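PDB 4XWW: DR2417, which probably degrades and processes RNA as a metal-dependent 5'-3' exonuclease, possibly also as an endonuclease, and works as a homodimer. Local coordinates for residues 239-244 and 338-343; 264-269 and 307-312. All blocks are in the same frame, centred on the assembly; numbering follows the deposited sequence.

Contact 1. Residues 239-244 and 338-343; sequences RVFLTT and DTVILS
Val240 to Thr243 and Thr339 to Leu342 pair in register as neighbouring strands of the five-stranded parallel sheet in the beta-CASP domain. Their axes approach to 4.6 Å. The middle is tightly packed. Phe241 is bonded through both its N and its O, to Thr339 O and Ile341 N. On one face Ile341 CD1 lies 3.9 Å from Val240 CG1, and Ile341 CG2 meets Leu242 CD1. Helix 222-234 covers Ile341 there. On the other face Thr243 CG2 presses on Leu342 CD2 at 3.5 Å, with helix 320-326 above.

The N-terminal end is polar and hydrated, and Arg239 there is partly exposed. Water 1 joins Arg239 N to Asp338 OD1. Water 2 joins Arg239 O to Thr339 OG1. Between the side chains runs a side-on salt bridge. The bend of Arg239 at chi3 (-61°) lets the guanidinium lie alongside the carboxylate, the two planes 36° apart, and Phe241 CZ covers one guanidinium face. Asp338 OD2 also accepts from Arg335 N, and Arg239 NH2 also binds Ala333 O. Both carboxylate oxygens are met on their syn sides: Arg239 NE reaches Asp338 OD1 at 3.0 Å, and Arg239 NH2 reaches Asp338 OD2 at 2.8 Å.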
loop_
_atom_site.group_PDB
_atom_site.type_symbol
_atom_site.label_atom_id
_atom_site.label_comp_id
_atom_site.label_asym_id
_atom_site.label_seq_id
_atom_site.Cartn_x
_atom_site.Cartn_y
_atom_site.Cartn_z
ATOM N N ARG A 239 -30.132 8.646 4.790
ATOM C CA ARG A 239 -29.225 8.493 5.925
ATOM C C ARG A 239 -27.797 8.922 5.559
ATOM O O ARG A 239 -27.369 8.792 4.409
ATOM C CB ARG A 239 -29.220 7.039 6.416
ATOM C CG ARG A 239 -30.535 6.533 6.928
ATOM C CD ARG A 239 -30.359 5.198 7.652
ATOM N NE ARG A 239 -29.823 4.188 6.742
ATOM C CZ ARG A 239 -29.724 2.893 7.022
ATOM N NH1 ARG A 239 -30.142 2.430 8.190
ATOM N NH2 ARG A 239 -29.212 2.056 6.128
ATOM N N VAL A 240 -27.056 9.420 6.538
ATOM C CA VAL A 240 -25.644 9.756 6.356
ATOM C C VAL A 240 -24.820 8.963 7.359
ATOM O O VAL A 240 -25.126 8.944 8.564
ATOM C CB VAL A 240 -25.364 11.274 6.534
ATOM C CG1 VAL A 240 -23.863 11.594 6.433
ATOM C CG2 VAL A 240 -26.176 12.102 5.557
ATOM N N PHE A 241 -23.781 8.314 6.848
ATOM C CA PHE A 241 -22.744 7.689 7.652
ATOM C C PHE A 241 -21.457 8.424 7.388
ATOM O O PHE A 241 -21.109 8.700 6.237
ATOM C CB PHE A 241 -22.576 6.202 7.317
ATOM C CG PHE A 241 -23.825 5.376 7.489
ATOM C CD1 PHE A 241 -24.870 5.468 6.577
ATOM C CD2 PHE A 241 -23.946 4.483 8.541
ATOM C CE1 PHE A 241 -26.027 4.699 6.735
ATOM C CE2 PHE A 241 -25.082 3.705 8.698
ATOM C CZ PHE A 241 -26.130 3.820 7.801
ATOM N N LEU A 242 -20.734 8.760 8.448
ATOM C CA LEU A 242 -19.474 9.452 8.284
ATOM C C LEU A 242 -18.416 8.781 9.159
ATOM O O LEU A 242 -18.711 8.403 10.280
ATOM C CB LEU A 242 -19.625 10.939 8.656
ATOM C CG LEU A 242 -18.380 11.813 8.529
ATOM C CD1 LEU A 242 -18.800 13.245 8.175
ATOM C CD2 LEU A 242 -17.551 11.812 9.837
ATOM N N THR A 243 -17.205 8.629 8.631
ATOM C CA THR A 243 -16.081 8.114 9.418
ATOM C C THR A 243 -14.944 9.095 9.390
ATOM O O THR A 243 -14.740 9.818 8.416
ATOM C CB THR A 243 -15.591 6.733 8.900
ATOM O OG1 THR A 243 -14.594 6.206 9.785
ATOM C CG2 THR A 243 -14.987 6.848 7.492
ATOM N N THR A 244 -14.226 9.168 10.514
ATOM C CA THR A 244 -13.050 9.991 10.640
ATOM C C THR A 244 -12.266 9.345 11.791
ATOM O O THR A 244 -12.716 8.336 12.333
ATOM C CB THR A 244 -13.431 11.459 10.921
ATOM O OG1 THR A 244 -12.288 12.302 10.817
ATOM C CG2 THR A 244 -14.071 11.584 12.295
ATOM N N ASP A 338 -28.369 5.607 0.905
ATOM C CA ASP A 338 -27.424 6.024 1.948
ATOM C C ASP A 338 -26.260 6.815 1.371
ATOM O O ASP A 338 -25.826 6.578 0.238
ATOM C CB ASP A 338 -26.856 4.812 2.712
ATOM C CG ASP A 338 -27.891 4.125 3.604
ATOM O OD1 ASP A 338 -28.888 4.776 3.972
ATOM O OD2 ASP A 338 -27.736 2.921 3.915
ATOM N N THR A 339 -25.735 7.735 2.175
ATOM C CA THR A 339 -24.503 8.442 1.853
ATOM C C THR A 339 -23.424 8.061 2.855
ATOM O O THR A 339 -23.646 8.133 4.066
ATOM C CB THR A 339 -24.717 9.973 1.851
ATOM O OG1 THR A 339 -25.747 10.296 0.901
ATOM C CG2 THR A 339 -23.442 10.703 1.458
ATOM N N VAL A 340 -22.259 7.657 2.354
ATOM C CA VAL A 340 -21.117 7.403 3.236
ATOM C C VAL A 340 -20.011 8.400 2.947
ATOM O O VAL A 340 -19.578 8.563 1.801
ATOM C CB VAL A 340 -20.584 5.978 3.099
ATOM C CG1 VAL A 340 -19.251 5.826 3.899
ATOM C CG2 VAL A 340 -21.630 5.013 3.598
ATOM N N ILE A 341 -19.579 9.106 3.992
ATOM C CA ILE A 341 -18.530 10.108 3.852
ATOM C C ILE A 341 -17.267 9.635 4.562
ATOM O O ILE A 341 -17.292 9.351 5.767
ATOM C CB ILE A 341 -18.951 11.467 4.449
ATOM C CG1 ILE A 341 -20.217 12.020 3.779
ATOM C CG2 ILE A 341 -17.797 12.483 4.387
ATOM C CD1 ILE A 341 -20.871 13.169 4.591
ATOM N N LEU A 342 -16.166 9.575 3.821
ATOM C CA LEU A 342 -14.856 9.298 4.408
ATOM C C LEU A 342 -14.159 10.623 4.689
ATOM O O LEU A 342 -13.557 11.212 3.796
ATOM C CB LEU A 342 -14.001 8.424 3.472
ATOM C CG LEU A 342 -14.697 7.176 2.927
ATOM C CD1 LEU A 342 -13.738 6.293 2.081
ATOM C CD2 LEU A 342 -15.315 6.373 4.024
ATOM N N SER A 343 -14.289 11.111 5.923
ATOM C CA SER A 343 -13.688 12.381 6.330
ATOM C C SER A 343 -12.264 12.107 6.805
ATOM O O SER A 343 -11.956 12.247 7.987
ATOM C CB SER A 343 -14.531 13.049 7.423
ATOM O OG SER A 343 -14.107 14.382 7.690
HETATM O O HOH W 1 -30.960 6.350 3.279
HETATM O O HOH W 2 -28.269 9.804 1.903
#

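Contact 2. Residues 264-269 and 307-312; sequences RRVVME and LFVCTG. With nucleotides of chain C.
The edge of the parallel beta-CASP sheet is formed here, where strand 265-269 lies beside strand 306-310 and the chain then turns to the bound RNA. Val266 pairs with Leu307, Val267 with Phe308, Met268 with Val309 and Glu269 with Cys310. Backbone bonds run the length of the pair. Leu307 N donates to Arg265 O, and Val267 N donates to Leu307 O at 2.8 Å. Val309 N, Glu269 N and Thr311 N continue the ladder with Val267 O, Val309 O and Glu269 O.

One face carries aliphatic contacts. Val266 CG1 meets Val309 CG2 at 3.8 Å. Met268 runs alongside Val309. Its chain is bent at chi2 and chi3, and Met268 SD lies 3.9 Å from Val309 CB. Helices 249-261 and 271-282 cover this face.

On the other face Val267 and Glu269 both touch the Phe308 ring. Val267 lies alongside it, and Val267 CB is 3.6 Å from Phe308 CD2. Glu269 CG comes to the ring edge, 3.9 Å from Phe308 CD2. The carboxylate beyond is turned 68° from the ring plane, and Glu269 OE1 makes a weak hydrogen bond to His329 NE2.

Past the strand, Thr311 meets the nucleic acid. Thr311 OG1 donates to OP1 of U6 of chain C at 2.6 Å. Thr311 CB also lies 3.6 Å from O3' of U5 of chain C. A chi1 of 52° sets Thr311 OG1 between the backbone N and the carbonyl carbon, from where it meets that phosphate oxygen and also bonds Val320 N. The RNA phosphate is thus held at the C-terminal end of a strand, an end where parallel alpha/beta sheets commonly place their binding loops.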
loop_
_atom_site.group_PDB
_atom_site.type_symbol
_atom_site.label_atom_id
_atom_site.label_comp_id
_atom_site.label_asym_id
_atom_site.label_seq_id
_atom_site.Cartn_x
_atom_site.Cartn_y
_atom_site.Cartn_z
ATOM N N ARG A 264 -30.696 16.518 11.968
ATOM C CA ARG A 264 -30.301 15.114 12.114
ATOM C C ARG A 264 -29.815 14.790 13.535
ATOM O O ARG A 264 -29.073 15.564 14.132
ATOM C CB ARG A 264 -29.203 14.757 11.105
ATOM C CG ARG A 264 -29.650 14.892 9.665
ATOM C CD ARG A 264 -28.515 14.566 8.700
ATOM N NE ARG A 264 -28.961 14.604 7.306
ATOM C CZ ARG A 264 -29.333 13.540 6.596
ATOM N NH1 ARG A 264 -29.307 12.327 7.139
ATOM N NH2 ARG A 264 -29.732 13.685 5.325
ATOM N N ARG A 265 -30.217 13.630 14.048
ATOM C CA ARG A 265 -29.711 13.148 15.336
ATOM C C ARG A 265 -28.498 12.271 15.087
ATOM O O ARG A 265 -28.362 11.697 14.007
ATOM C CB ARG A 265 -30.778 12.367 16.101
ATOM C CG ARG A 265 -32.067 13.139 16.421
ATOM C CD ARG A 265 -31.767 14.346 17.296
ATOM N NE ARG A 265 -31.198 13.965 18.589
ATOM C CZ ARG A 265 -31.927 13.687 19.670
ATOM N NH1 ARG A 265 -33.260 13.742 19.625
ATOM N NH2 ARG A 265 -31.326 13.346 20.803
ATOM N N VAL A 266 -27.616 12.168 16.076
ATOM C CA VAL A 266 -26.320 11.541 15.856
ATOM C C VAL A 266 -26.159 10.249 16.657
ATOM O O VAL A 266 -26.516 10.182 17.832
ATOM C CB VAL A 266 -25.189 12.525 16.211
ATOM C CG1 VAL A 266 -23.805 11.890 16.019
ATOM C CG2 VAL A 266 -25.310 13.769 15.335
ATOM N N VAL A 267 -25.631 9.223 15.993
ATOM C CA VAL A 267 -25.272 7.970 16.647
ATOM C C VAL A 267 -23.766 7.842 16.574
ATOM O O VAL A 267 -23.182 7.939 15.493
ATOM C CB VAL A 267 -25.895 6.721 15.972
ATOM C CG1 VAL A 267 -25.465 5.450 16.703
ATOM C CG2 VAL A 267 -27.407 6.793 15.931
ATOM N N MET A 268 -23.140 7.630 17.721
ATOM C CA MET A 268 -21.709 7.372 17.756
ATOM C C MET A 268 -21.528 5.863 17.733
ATOM O O MET A 268 -22.016 5.160 18.617
ATOM C CB MET A 268 -21.066 8.003 18.994
ATOM C CG MET A 268 -21.249 9.526 19.094
ATOM S SD MET A 268 -20.246 10.495 17.941
ATOM C CE MET A 268 -18.663 10.501 18.800
ATOM N N GLU A 269 -20.852 5.364 16.704
ATOM C CA GLU A 269 -20.736 3.927 16.496
ATOM C C GLU A 269 -19.287 3.474 16.513
ATOM O O GLU A 269 -18.451 4.010 15.793
ATOM C CB GLU A 269 -21.375 3.518 15.169
ATOM C CG GLU A 269 -22.882 3.454 15.169
ATOM C CD GLU A 269 -23.421 2.138 15.702
ATOM O OE1 GLU A 269 -22.782 1.079 15.500
ATOM O OE2 GLU A 269 -24.497 2.171 16.317
ATOM N N LEU A 307 -27.742 10.660 11.389
ATOM C CA LEU A 307 -26.322 10.694 11.068
ATOM C C LEU A 307 -25.535 9.739 11.979
ATOM O O LEU A 307 -25.633 9.808 13.204
ATOM C CB LEU A 307 -25.779 12.126 11.187
ATOM C CG LEU A 307 -24.416 12.340 10.519
ATOM C CD1 LEU A 307 -24.299 13.760 9.999
ATOM C CD2 LEU A 307 -23.294 12.068 11.490
ATOM N N PHE A 308 -24.771 8.842 11.367
ATOM C CA PHE A 308 -23.907 7.921 12.093
ATOM C C PHE A 308 -22.466 8.404 11.986
ATOM O O PHE A 308 -21.961 8.584 10.880
ATOM C CB PHE A 308 -23.995 6.500 11.512
ATOM C CG PHE A 308 -25.314 5.829 11.697
ATOM C CD1 PHE A 308 -26.320 5.968 10.749
ATOM C CD2 PHE A 308 -25.541 5.001 12.782
ATOM C CE1 PHE A 308 -27.535 5.312 10.908
ATOM C CE2 PHE A 308 -26.741 4.356 12.945
ATOM C CZ PHE A 308 -27.745 4.512 12.007
ATOM N N VAL A 309 -21.804 8.591 13.122
ATOM C CA VAL A 309 -20.371 8.891 13.139
ATOM C C VAL A 309 -19.693 7.593 13.557
ATOM O O VAL A 309 -19.962 7.088 14.634
ATOM C CB VAL A 309 -20.026 10.035 14.109
ATOM C CG1 VAL A 309 -18.543 10.328 14.076
ATOM C CG2 VAL A 309 -20.812 11.276 13.759
ATOM N N CYS A 310 -18.863 7.033 12.664
ATOM C CA CYS A 310 -18.403 5.631 12.742
ATOM C C CYS A 310 -16.874 5.464 12.760
ATOM O O CYS A 310 -16.160 6.211 12.108
ATOM C CB CYS A 310 -18.919 4.831 11.545
ATOM S SG CYS A 310 -20.684 4.934 11.140
ATOM N N THR A 311 -16.392 4.432 13.459
ATOM C CA THR A 311 -15.004 4.015 13.382
ATOM C C THR A 311 -14.706 3.363 12.037
ATOM O O THR A 311 -15.614 2.870 11.376
ATOM C CB THR A 311 -14.693 3.017 14.481
ATOM O OG1 THR A 311 -15.654 1.956 14.440
ATOM C CG2 THR A 311 -14.760 3.690 15.866
ATOM N N GLY A 312 -13.432 3.330 11.667
ATOM C CA GLY A 312 -13.019 2.596 10.492
ATOM C C GLY A 312 -12.433 3.396 9.355
ATOM O O GLY A 312 -12.362 2.884 8.246
ATOM P P U C 6 -13.701 -0.019 16.572
ATOM O OP1 U C 6 -15.046 -0.077 15.942
ATOM O OP2 U C 6 -13.422 0.928 17.690
ATOM O "O5'" U C 6 -13.341 -1.473 17.123
ATOM C "C5'" U C 6 -13.272 -2.601 16.265
ATOM C "C4'" U C 6 -12.683 -3.790 16.980
ATOM O "O4'" U C 6 -11.313 -3.499 17.367
ATOM C "C3'" U C 6 -13.362 -4.166 18.287
ATOM O "O3'" U C 6 -14.533 -4.939 18.102
ATOM C "C2'" U C 6 -12.256 -4.883 19.047
ATOM O "O2'" U C 6 -12.084 -6.205 18.557
ATOM C "C1'" U C 6 -11.038 -4.059 18.636
ATOM N N1 U C 6 -10.762 -2.964 19.600
ATOM C C2 U C 6 -9.967 -3.263 20.692
ATOM O O2 U C 6 -9.491 -4.370 20.879
ATOM N N3 U C 6 -9.744 -2.217 21.558
ATOM C C4 U C 6 -10.227 -0.928 21.452
ATOM O O4 U C 6 -9.937 -0.096 22.316
ATOM C C5 U C 6 -11.043 -0.696 20.299
ATOM C C6 U C 6 -11.274 -1.697 19.442
ATOM P P U C 5 -9.433 4.989 15.492
ATOM O OP1 U C 5 -8.991 5.138 14.088
ATOM O OP2 U C 5 -10.580 5.778 15.984
ATOM O "O5'" U C 5 -9.751 3.453 15.753
ATOM C "C5'" U C 5 -10.826 2.820 15.044
ATOM C "C4'" U C 5 -10.543 1.353 14.837
ATOM O "O4'" U C 5 -9.138 1.067 15.077
ATOM C "C3'" U C 5 -11.258 0.406 15.783
ATOM O "O3'" U C 5 -12.620 0.215 15.428
ATOM C "C2'" U C 5 -10.410 -0.849 15.644
ATOM O "O2'" U C 5 -10.657 -1.549 14.445
ATOM C "C1'" U C 5 -9.007 -0.243 15.611
ATOM N N1 U C 5 -8.412 -0.150 16.952
ATOM C C2 U C 5 -7.807 -1.285 17.457
ATOM O O2 U C 5 -7.734 -2.328 16.832
ATOM N N3 U C 5 -7.284 -1.145 18.716
ATOM C C4 U C 5 -7.307 -0.022 19.513
ATOM O O4 U C 5 -6.788 -0.057 20.629
ATOM C C5 U C 5 -7.960 1.108 18.925
ATOM C C6 U C 5 -8.484 1.005 17.697
#

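Contacts 1 and 2 belong to one parallel five-stranded sheet of the beta-CASP domain. Its order is 265-269, 306-310, 240-243, 339-342, 367-369. The centres of the two contacts are about 8 Å apart. Along the chain, both strands of contact 2 fall between those of contact 1. Strands 306-310 and 240-243 are neighbours and join the two pairs. Leu242 N lies 2.7 Å from Phe308 O, and Leu242 O lies 2.8 Å from Cys310 N, both probable hydrogen bonds. The Phe241 and Phe308 rings stack on the face that also carries Val340 and Val267. The C-terminal ends of both contacts lie toward the bound RNA, so one sheet carries Thr311 and, next to Thr244, Phe245, which binds UMP in a crystal structure of this protein.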